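Long-range contacts in beta-mannosidase (Trichoderma harzianum, PDB 4CVU), which probably hydrolyses beta-mannosidic linkages, releasing mannose from the ends of oligosaccharides, as a fungal enzyme of glycoside hydrolase family 2: residues Leu428-Tyr433 against Leu475-Ser480; Asn230-Ile235 against Asn471-Asn476. All blocks are in the same frame, centred on the assembly; numbering follows the deposited sequence.

Contact 1 of 2, residues Leu428-Tyr433 against Leu475-Ser480; sequences LPDWIY and LNHHAS. With CD (cadmium ion), chain S; CD (cadmium ion), chain R.
Asp430 and His477 are joined through metal. OD1 of Asp430 bridges two cadmium ions, lying 2.7 Å from each. One ion also takes NE2 of His477 at 2.8 Å, approached in the ring plane at its edge. The other is chelated, since Asp430 OD2 binds it, at 2.3 Å, and Asp434, one helical turn on, adds to the site. His477 CG sits between its backbone N and carbonyl carbon (chi1 73°), which swings NE2 toward the metal, while its ND1 is hydrogen-bonded to Arg345 O. Water 1, a ligand of the His477-bound cadmium, lies 3.1 Å from NE2 of His478, extending the site into a second shell; ND1 of that ring is hydrogen-bonded to Asp437.

Tyr433 is held mainly by CH-pi and apolar contacts. Its CB stands 3.4 Å from the centroid of the His478 ring, just 4° off the normal, while His477 CE1 lies toward the rim of the opposite face. The tyrosine and histidine rings, with planes 28° apart, are slid past each other and barely overlap. Over a face of the phenol lies Leu475 CD2, 3.9 Å from the ring centroid; at its edge, Ser480 OG is 3.3 Å from Tyr433 CD2. The polar addition is a hydroxyl hydrogen bond to Ser445. With an alanine at Tyr433, Leu475 would probably lose the ring it packs on and Ser445 its hydroxyl partner.

Helix 430-439 lies against the turn that leads from helix 458-475 into strand 481-485, a contact between neighbouring beta-alpha units of the (beta/alpha)8 barrel expected of family 2 catalytic domains.

Contact 2 of 2, residues Asn230-Ile235 against Asn471-Asn476; sequences NTDIDI and NVRRLN. With MAN (alpha-D-mannopyranose), chain E.
Asn476 reaches across to Ile233 and Asp234, pinning the end of a barrel helix to an outermost strand of the immunoglobulin-like beta domain of family 2. The axes of strand 230-235 and helix 471-475 approach to 6.3 Å and cross at 66°.

The amide nitrogen ND2 of Asn476 donates twice: to Ile233 O at 2.9 Å and, more nearly straight (163°), to Asp234 OD1 at 3.1 Å. The carboxylate oxygen is met from above its plane but lies in the plane of the amide. With CG of Asn476 anti to the backbone N (chi1 -162°), the amide extends toward the strand. Its OD1 is satisfied by Ser529, and Asp234 is held further by His530 N and the Ser531 hydroxyl, so this buried carboxylate has several donors.

Waters bridge the backbones of strand and helix. Water 5 donates to both Thr231 O and Arg474 O, the latter at 2.7 Å. Water 6 accepts from Ile233 N and lies 2.8 Å from its acceptor Arg473 O.

The arginines are occupied differently. Arg474 grips Asn471 OD1 side-on with NE and NH2, the NH2 bond being 2.9 Å, and sends NH1 to Leu428 O. Asn230 lays its amide beside the backbone of Arg474, while its ND2 donates to Tyr470 O. Arg473 NH1 is in a long salt bridge, 3.9 Å, with Asp232 OD2, which sits well out of the guanidinium plane, so the attraction there is probably charge only; NE forms a salt bridge with Asp259, NH2 is hydrogen-bonded to Ser257, and NH1 to Asn528 OD1 and to O6 of a glycan N-acetylglucosamine. Asp232 CB lies over one face of that guanidinium, toward its rim, and over the centre of the other, C6 of a glycan mannose stands 3.6 Å above the plane.

In the fold
After the strands of the N-terminal beta domain, the chain lays down strand 227-237, one of the two outermost strands of the seven-stranded sheet. It runs through that sheet's domain and into the barrel, reaching helix 430-439 and then helix 458-475. Contact 2 closes the long loop, with 235 residues between its segments; contact 1 closes a short one of 41 that starts within it and runs slightly past its end. Both finish on the same stretch, sharing Leu475 and Asn476, and their centres are 9 Å apart. This stretch therefore faces two ways, the beta domain in contact 2 and the preceding barrel helix in contact 1. His477 also packs on Ile233, further joining the two.

Contact 1 of 2, residues Leu428-Tyr433 against Leu475-Ser480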
ATOM      1  N   LEU A 428     -31.086   3.935 -10.216  1.00 39.12           N
ATOM      2  CA  LEU A 428     -30.177   3.170 -11.042  1.00 38.49           C
ATOM      3  C   LEU A 428     -30.357   3.486 -12.504  1.00 41.63           C
ATOM      4  O   LEU A 428     -31.482   3.700 -13.003  1.00 40.93           O
ATOM      5  CB  LEU A 428     -30.333   1.650 -10.829  1.00 38.59           C
ATOM      6  CG  LEU A 428     -30.124   1.112  -9.408  1.00 37.72           C
ATOM      7  CD1 LEU A 428     -30.264  -0.393  -9.416  1.00 38.29           C
ATOM      8  CD2 LEU A 428     -28.771   1.509  -8.825  1.00 38.43           C
ATOM      9  N   PRO A 429     -29.249   3.506 -13.228  1.00 41.59           N
ATOM     10  CA  PRO A 429     -29.351   3.681 -14.675  1.00 41.71           C
ATOM     11  C   PRO A 429     -30.071   2.513 -15.346  1.00 41.86           C
ATOM     12  O   PRO A 429     -30.074   1.405 -14.805  1.00 41.63           O
ATOM     13  CB  PRO A 429     -27.874   3.733 -15.116  1.00 42.39           C
ATOM     14  CG  PRO A 429     -27.120   4.136 -13.907  1.00 42.39           C
ATOM     15  CD  PRO A 429     -27.870   3.577 -12.734  1.00 41.21           C
ATOM     16  N   ASP A 430     -30.687   2.770 -16.506  1.00 41.83           N
ATOM     17  CA  ASP A 430     -31.399   1.765 -17.276  1.00 41.73           C
ATOM     18  C   ASP A 430     -30.608   0.443 -17.416  1.00 40.31           C
ATOM     19  O   ASP A 430     -31.184  -0.637 -17.284  1.00 41.05           O
ATOM     20  CB  ASP A 430     -31.791   2.318 -18.693  1.00 42.73           C
ATOM     21  CG  ASP A 430     -32.309   1.216 -19.651  1.00 43.53           C
ATOM     22  OD1 ASP A 430     -33.354   0.527 -19.391  1.00 45.47           O
ATOM     23  OD2 ASP A 430     -31.670   1.019 -20.710  1.00 47.45           O
ATOM     24  N   TRP A 431     -29.315   0.530 -17.707  1.00 39.59           N
ATOM     25  CA  TRP A 431     -28.545  -0.666 -17.963  1.00 40.33           C
ATOM     26  C   TRP A 431     -28.472  -1.648 -16.781  1.00 39.59           C
ATOM     27  O   TRP A 431     -28.333  -2.841 -17.006  1.00 38.73           O
ATOM     28  CB  TRP A 431     -27.160  -0.348 -18.534  1.00 40.01           C
ATOM     29  CG  TRP A 431     -26.195   0.309 -17.602  1.00 39.75           C
ATOM     30  CD1 TRP A 431     -25.979   1.652 -17.444  1.00 39.98           C
ATOM     31  CD2 TRP A 431     -25.264  -0.348 -16.745  1.00 39.31           C
ATOM     32  NE1 TRP A 431     -24.986   1.867 -16.522  1.00 39.30           N
ATOM     33  CE2 TRP A 431     -24.528   0.659 -16.076  1.00 40.48           C
ATOM     34  CE3 TRP A 431     -24.981  -1.692 -16.466  1.00 39.95           C
ATOM     35  CZ2 TRP A 431     -23.517   0.359 -15.151  1.00 39.86           C
ATOM     36  CZ3 TRP A 431     -23.982  -1.983 -15.552  1.00 39.68           C
ATOM     37  CH2 TRP A 431     -23.259  -0.958 -14.907  1.00 39.28           C
ATOM     38  N   ILE A 432     -28.634  -1.163 -15.551  1.00 39.33           N
ATOM     39  CA  ILE A 432     -28.596  -2.029 -14.377  1.00 39.85           C
ATOM     40  C   ILE A 432     -29.954  -2.730 -14.177  1.00 38.98           C
ATOM     41  O   ILE A 432     -29.983  -3.911 -13.859  1.00 38.51           O
ATOM     42  CB  ILE A 432     -28.172  -1.254 -13.100  1.00 38.60           C
ATOM     43  CG1 ILE A 432     -26.735  -0.772 -13.243  1.00 39.60           C
ATOM     44  CG2 ILE A 432     -28.301  -2.149 -11.868  1.00 40.13           C
ATOM     45  CD1 ILE A 432     -26.207   0.030 -12.069  1.00 39.09           C
ATOM     46  N   TYR A 433     -31.056  -1.997 -14.324  1.00 38.08           N
ATOM     47  CA  TYR A 433     -32.393  -2.601 -14.342  1.00 38.03           C
ATOM     48  C   TYR A 433     -32.482  -3.621 -15.481  1.00 38.80           C
ATOM     49  O   TYR A 433     -33.138  -4.627 -15.343  1.00 38.57           O
ATOM     50  CB  TYR A 433     -33.519  -1.553 -14.495  1.00 37.43           C
ATOM     51  CG  TYR A 433     -33.964  -0.891 -13.188  1.00 37.30           C
ATOM     52  CD1 TYR A 433     -33.332   0.250 -12.695  1.00 37.27           C
ATOM     53  CD2 TYR A 433     -35.037  -1.396 -12.458  1.00 36.79           C
ATOM     54  CE1 TYR A 433     -33.738   0.854 -11.493  1.00 36.70           C
ATOM     55  CE2 TYR A 433     -35.463  -0.783 -11.277  1.00 36.77           C
ATOM     56  CZ  TYR A 433     -34.809   0.346 -10.798  1.00 37.15           C
ATOM     57  OH  TYR A 433     -35.206   0.969  -9.614  1.00 36.28           O
ATOM     58  N   LEU A 475     -38.165   4.616 -15.576  1.00 40.79           N
ATOM     59  CA  LEU A 475     -37.956   3.254 -15.054  1.00 40.18           C
ATOM     60  C   LEU A 475     -39.156   2.330 -15.168  1.00 41.62           C
ATOM     61  O   LEU A 475     -38.998   1.117 -15.053  1.00 41.06           O
ATOM     62  CB  LEU A 475     -37.510   3.326 -13.595  1.00 40.61           C
ATOM     63  CG  LEU A 475     -36.091   3.881 -13.412  1.00 40.70           C
ATOM     64  CD1 LEU A 475     -35.781   4.102 -11.932  1.00 41.04           C
ATOM     65  CD2 LEU A 475     -35.066   2.940 -14.006  1.00 40.68           C
ATOM     66  N   ASN A 476     -40.342   2.904 -15.449  1.00 41.93           N
ATOM     67  CA  ASN A 476     -41.611   2.188 -15.332  1.00 41.05           C
ATOM     68  C   ASN A 476     -41.743   0.930 -16.190  1.00 41.21           C
ATOM     69  O   ASN A 476     -42.458   0.010 -15.829  1.00 39.91           O
ATOM     70  CB  ASN A 476     -42.795   3.110 -15.663  1.00 42.89           C
ATOM     71  CG  ASN A 476     -44.091   2.555 -15.155  1.00 42.63           C
ATOM     72  OD1 ASN A 476     -44.306   2.449 -13.952  1.00 42.43           O
ATOM     73  ND2 ASN A 476     -44.942   2.146 -16.065  1.00 43.80           N
ATOM     74  N   HIS A 477     -41.047   0.900 -17.320  1.00 40.62           N
ATOM     75  CA  HIS A 477     -41.165  -0.218 -18.250  1.00 42.60           C
ATOM     76  C   HIS A 477     -40.360  -1.464 -17.898  1.00 43.20           C
ATOM     77  O   HIS A 477     -40.466  -2.472 -18.592  1.00 42.28           O
ATOM     78  CB  HIS A 477     -40.688   0.237 -19.627  1.00 44.25           C
ATOM     79  CG  HIS A 477     -39.216   0.411 -19.718  1.00 45.22           C
ATOM     80  ND1 HIS A 477     -38.385  -0.579 -20.200  1.00 47.34           N
ATOM     81  CD2 HIS A 477     -38.414   1.444 -19.373  1.00 45.59           C
ATOM     82  CE1 HIS A 477     -37.135  -0.155 -20.171  1.00 45.80           C
ATOM     83  NE2 HIS A 477     -37.127   1.061 -19.668  1.00 46.84           N
ATOM     84  N   HIS A 478     -39.494  -1.360 -16.880  1.00 41.35           N
ATOM     85  CA  HIS A 478     -38.663  -2.484 -16.466  1.00 39.96           C
ATOM     86  C   HIS A 478     -39.461  -3.520 -15.722  1.00 38.82           C
ATOM     87  O   HIS A 478     -40.051  -3.207 -14.682  1.00 39.30           O
ATOM     88  CB  HIS A 478     -37.517  -1.986 -15.585  1.00 38.52           C
ATOM     89  CG  HIS A 478     -36.459  -1.273 -16.350  1.00 38.59           C
ATOM     90  ND1 HIS A 478     -35.632  -1.928 -17.235  1.00 39.95           N
ATOM     91  CD2 HIS A 478     -36.108   0.027 -16.397  1.00 39.20           C
ATOM     92  CE1 HIS A 478     -34.783  -1.068 -17.758  1.00 40.05           C
ATOM     93  NE2 HIS A 478     -35.070   0.131 -17.296  1.00 40.38           N
ATOM     94  N   ALA A 479     -39.464  -4.761 -16.224  1.00 39.28           N
ATOM     95  CA  ALA A 479     -40.192  -5.848 -15.527  1.00 39.58           C
ATOM     96  C   ALA A 479     -39.668  -6.143 -14.116  1.00 41.74           C
ATOM     97  O   ALA A 479     -40.431  -6.569 -13.241  1.00 40.48           O
ATOM     98  CB  ALA A 479     -40.188  -7.108 -16.354  1.00 40.13           C
ATOM     99  N   SER A 480     -38.377  -5.873 -13.887  1.00 40.93           N
ATOM    100  CA  SER A 480     -37.769  -6.095 -12.556  1.00 40.36           C
ATOM    101  C   SER A 480     -38.281  -5.120 -11.475  1.00 39.40           C
ATOM    102  O   SER A 480     -38.217  -5.421 -10.289  1.00 40.65           O
ATOM    103  CB  SER A 480     -36.263  -5.970 -12.680  1.00 39.06           C
ATOM    104  OG  SER A 480     -35.933  -4.607 -12.734  1.00 40.87           O
TER
HETATM  105 CD    CD S1014     -34.870   2.679 -19.792  1.00 76.45          CD
HETATM  106 CD    CD R1013     -32.553  -0.892 -21.560  1.00 52.77          CD
HETATM  107  O   HOH W   1     -34.493   3.204 -17.430  1.00 35.19           O
HETATM  108  O   HOH W   2     -31.289  -0.821 -23.270  1.00 40.86           O
HETATM  109  O   HOH W   3     -34.928  -1.040 -22.517  1.00 37.39           O
HETATM  110  O   HOH W   4     -33.783   3.058 -22.205  1.00 53.53           O

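Contact 2 of 2, residues Asn230-Ile235 against Asn471-Asn476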
ATOM      1  N   ASN A 230     -37.260  10.718 -23.185  1.00 46.48           N
ATOM      2  CA  ASN A 230     -37.669   9.781 -22.132  1.00 46.24           C
ATOM      3  C   ASN A 230     -39.014   9.132 -22.550  1.00 46.39           C
ATOM      4  O   ASN A 230     -39.840   9.769 -23.210  1.00 49.00           O
ATOM      5  CB  ASN A 230     -37.845  10.530 -20.802  1.00 44.38           C
ATOM      6  CG  ASN A 230     -38.006   9.602 -19.612  1.00 43.02           C
ATOM      7  OD1 ASN A 230     -37.635   8.438 -19.676  1.00 43.40           O
ATOM      8  ND2 ASN A 230     -38.526  10.129 -18.499  1.00 42.73           N
ATOM      9  N   THR A 231     -39.239   7.884 -22.150  1.00 46.93           N
ATOM     10  CA  THR A 231     -40.426   7.129 -22.588  1.00 46.22           C
ATOM     11  C   THR A 231     -40.996   6.289 -21.443  1.00 45.93           C
ATOM     12  O   THR A 231     -40.295   5.447 -20.877  1.00 46.38           O
ATOM     13  CB  THR A 231     -40.066   6.218 -23.774  1.00 47.30           C
ATOM     14  OG1 THR A 231     -39.641   7.018 -24.902  1.00 46.02           O
ATOM     15  CG2 THR A 231     -41.262   5.362 -24.192  1.00 49.50           C
ATOM     16  N   ASP A 232     -42.257   6.543 -21.094  1.00 44.41           N
ATOM     17  CA  ASP A 232     -42.965   5.794 -20.053  1.00 43.34           C
ATOM     18  C   ASP A 232     -43.820   4.750 -20.747  1.00 42.98           C
ATOM     19  O   ASP A 232     -44.756   5.109 -21.492  1.00 44.11           O
ATOM     20  CB  ASP A 232     -43.811   6.747 -19.204  1.00 42.50           C
ATOM     21  CG  ASP A 232     -44.530   6.040 -18.028  1.00 44.76           C
ATOM     22  OD1 ASP A 232     -44.737   4.794 -18.065  1.00 41.57           O
ATOM     23  OD2 ASP A 232     -44.934   6.769 -17.073  1.00 44.58           O
ATOM     24  N   ILE A 233     -43.490   3.473 -20.534  1.00 41.67           N
ATOM     25  CA  ILE A 233     -44.329   2.344 -20.961  1.00 41.78           C
ATOM     26  C   ILE A 233     -44.921   1.746 -19.702  1.00 42.18           C
ATOM     27  O   ILE A 233     -44.162   1.422 -18.729  1.00 40.61           O
ATOM     28  CB  ILE A 233     -43.547   1.246 -21.690  1.00 42.32           C
ATOM     29  CG1 ILE A 233     -42.730   1.807 -22.881  1.00 42.46           C
ATOM     30  CG2 ILE A 233     -44.491   0.161 -22.172  1.00 43.40           C
ATOM     31  CD1 ILE A 233     -43.556   2.454 -23.969  1.00 44.15           C
ATOM     32  N   ASP A 234     -46.240   1.643 -19.680  1.00 41.00           N
ATOM     33  CA  ASP A 234     -46.964   1.115 -18.518  1.00 42.22           C
ATOM     34  C   ASP A 234     -47.826  -0.032 -19.030  1.00 44.22           C
ATOM     35  O   ASP A 234     -48.792   0.192 -19.775  1.00 44.25           O
ATOM     36  CB  ASP A 234     -47.818   2.200 -17.867  1.00 41.91           C
ATOM     37  CG  ASP A 234     -48.280   1.837 -16.457  1.00 42.96           C
ATOM     38  OD1 ASP A 234     -47.733   0.892 -15.808  1.00 43.11           O
ATOM     39  OD2 ASP A 234     -49.198   2.513 -15.978  1.00 43.78           O
ATOM     40  N   ILE A 235     -47.411  -1.251 -18.711  1.00 41.36           N
ATOM     41  CA  ILE A 235     -48.164  -2.434 -19.049  1.00 44.55           C
ATOM     42  C   ILE A 235     -48.831  -2.932 -17.778  1.00 44.83           C
ATOM     43  O   ILE A 235     -48.154  -3.267 -16.793  1.00 44.91           O
ATOM     44  CB  ILE A 235     -47.285  -3.520 -19.645  1.00 43.98           C
ATOM     45  CG1 ILE A 235     -46.631  -2.996 -20.930  1.00 45.23           C
ATOM     46  CG2 ILE A 235     -48.136  -4.723 -19.955  1.00 45.28           C
ATOM     47  CD1 ILE A 235     -45.646  -3.948 -21.547  1.00 47.53           C
ATOM     48  N   ASN A 471     -37.677  10.112 -13.236  1.00 42.85           N
ATOM     49  CA  ASN A 471     -37.246   8.746 -12.912  1.00 41.43           C
ATOM     50  C   ASN A 471     -38.376   7.707 -12.888  1.00 40.89           C
ATOM     51  O   ASN A 471     -38.174   6.595 -13.387  1.00 39.17           O
ATOM     52  CB  ASN A 471     -36.454   8.748 -11.636  1.00 40.33           C
ATOM     53  CG  ASN A 471     -35.099   9.384 -11.820  1.00 39.77           C
ATOM     54  OD1 ASN A 471     -34.223   8.827 -12.483  1.00 39.69           O
ATOM     55  ND2 ASN A 471     -34.921  10.577 -11.243  1.00 40.77           N
ATOM     56  N   VAL A 472     -39.553   8.058 -12.351  1.00 40.88           N
ATOM     57  CA  VAL A 472     -40.734   7.161 -12.415  1.00 41.10           C
ATOM     58  C   VAL A 472     -41.089   6.822 -13.870  1.00 42.43           C
ATOM     59  O   VAL A 472     -41.315   5.642 -14.207  1.00 41.87           O
ATOM     60  CB  VAL A 472     -41.962   7.737 -11.684  1.00 42.81           C
ATOM     61  CG1 VAL A 472     -43.239   7.036 -12.132  1.00 44.59           C
ATOM     62  CG2 VAL A 472     -41.822   7.594 -10.173  1.00 41.65           C
ATOM     63  N   ARG A 473     -41.123   7.842 -14.730  1.00 42.90           N
ATOM     64  CA  ARG A 473     -41.382   7.634 -16.175  1.00 44.73           C
ATOM     65  C   ARG A 473     -40.287   6.812 -16.851  1.00 43.68           C
ATOM     66  O   ARG A 473     -40.591   5.887 -17.624  1.00 43.50           O
ATOM     67  CB  ARG A 473     -41.564   8.970 -16.929  1.00 44.69           C
ATOM     68  CG  ARG A 473     -42.851   9.707 -16.603  1.00 45.25           C
ATOM     69  CD  ARG A 473     -42.882  11.110 -17.217  1.00 45.33           C
ATOM     70  NE  ARG A 473     -43.052  11.121 -18.683  1.00 46.17           N
ATOM     71  CZ  ARG A 473     -44.181  10.780 -19.311  1.00 46.18           C
ATOM     72  NH1 ARG A 473     -45.250  10.361 -18.623  1.00 45.05           N
ATOM     73  NH2 ARG A 473     -44.251  10.846 -20.637  1.00 46.31           N
ATOM     74  N   ARG A 474     -39.031   7.153 -16.548  1.00 42.63           N
ATOM     75  CA  ARG A 474     -37.860   6.460 -17.124  1.00 42.74           C
ATOM     76  C   ARG A 474     -37.854   4.960 -16.823  1.00 41.46           C
ATOM     77  O   ARG A 474     -37.588   4.158 -17.708  1.00 41.36           O
ATOM     78  CB  ARG A 474     -36.548   7.112 -16.639  1.00 43.29           C
ATOM     79  CG  ARG A 474     -35.258   6.462 -17.159  1.00 43.10           C
ATOM     80  CD  ARG A 474     -33.985   7.224 -16.744  1.00 41.42           C
ATOM     81  NE  ARG A 474     -33.788   7.219 -15.303  1.00 41.22           N
ATOM     82  CZ  ARG A 474     -33.175   6.245 -14.618  1.00 40.41           C
ATOM     83  NH1 ARG A 474     -32.657   5.196 -15.244  1.00 39.31           N
ATOM     84  NH2 ARG A 474     -33.076   6.326 -13.305  1.00 40.41           N
ATOM     85  N   LEU A 475     -38.165   4.616 -15.576  1.00 40.79           N
ATOM     86  CA  LEU A 475     -37.956   3.254 -15.054  1.00 40.18           C
ATOM     87  C   LEU A 475     -39.156   2.330 -15.168  1.00 41.62           C
ATOM     88  O   LEU A 475     -38.998   1.117 -15.053  1.00 41.06           O
ATOM     89  CB  LEU A 475     -37.510   3.326 -13.595  1.00 40.61           C
ATOM     90  CG  LEU A 475     -36.091   3.881 -13.412  1.00 40.70           C
ATOM     91  CD1 LEU A 475     -35.781   4.102 -11.932  1.00 41.04           C
ATOM     92  CD2 LEU A 475     -35.066   2.940 -14.006  1.00 40.68           C
ATOM     93  N   ASN A 476     -40.342   2.904 -15.449  1.00 41.93           N
ATOM     94  CA  ASN A 476     -41.611   2.188 -15.332  1.00 41.05           C
ATOM     95  C   ASN A 476     -41.743   0.930 -16.190  1.00 41.21           C
ATOM     96  O   ASN A 476     -42.458   0.010 -15.829  1.00 39.91           O
ATOM     97  CB  ASN A 476     -42.795   3.110 -15.663  1.00 42.89           C
ATOM     98  CG  ASN A 476     -44.091   2.555 -15.155  1.00 42.63           C
ATOM     99  OD1 ASN A 476     -44.306   2.449 -13.952  1.00 42.43           O
ATOM    100  ND2 ASN A 476     -44.942   2.146 -16.065  1.00 43.80           N
TER
HETATM  101  C1  MAN E  10     -44.834  17.520 -17.020  1.00 50.39           C
HETATM  102  C2  MAN E  10     -44.271  18.574 -17.947  1.00 51.78           C
HETATM  103  C3  MAN E  10     -44.809  18.345 -19.353  1.00 50.69           C
HETATM  104  C4  MAN E  10     -44.628  16.877 -19.783  1.00 51.01           C
HETATM  105  C5  MAN E  10     -45.037  15.890 -18.701  1.00 49.76           C
HETATM  106  C6  MAN E  10     -44.662  14.461 -19.080  1.00 51.99           C
HETATM  107  O2  MAN E  10     -42.853  18.467 -17.981  1.00 52.06           O
HETATM  108  O3  MAN E  10     -44.102  19.176 -20.252  1.00 51.20           O
HETATM  109  O4  MAN E  10     -45.437  16.577 -20.903  1.00 48.92           O
HETATM  110  O5  MAN E  10     -44.467  16.226 -17.483  1.00 46.86           O
HETATM  111  O6  MAN E  10     -43.285  14.314 -19.341  1.00 53.40           O
HETATM  112  O   HOH W   5     -37.160   4.891 -20.290  1.00 51.58           O
HETATM  113  O   HOH W   6     -40.785   3.408 -18.906  1.00 48.65           O
HETATM  114  O   HOH W   7     -44.885  -1.665 -17.339  1.00 44.12           O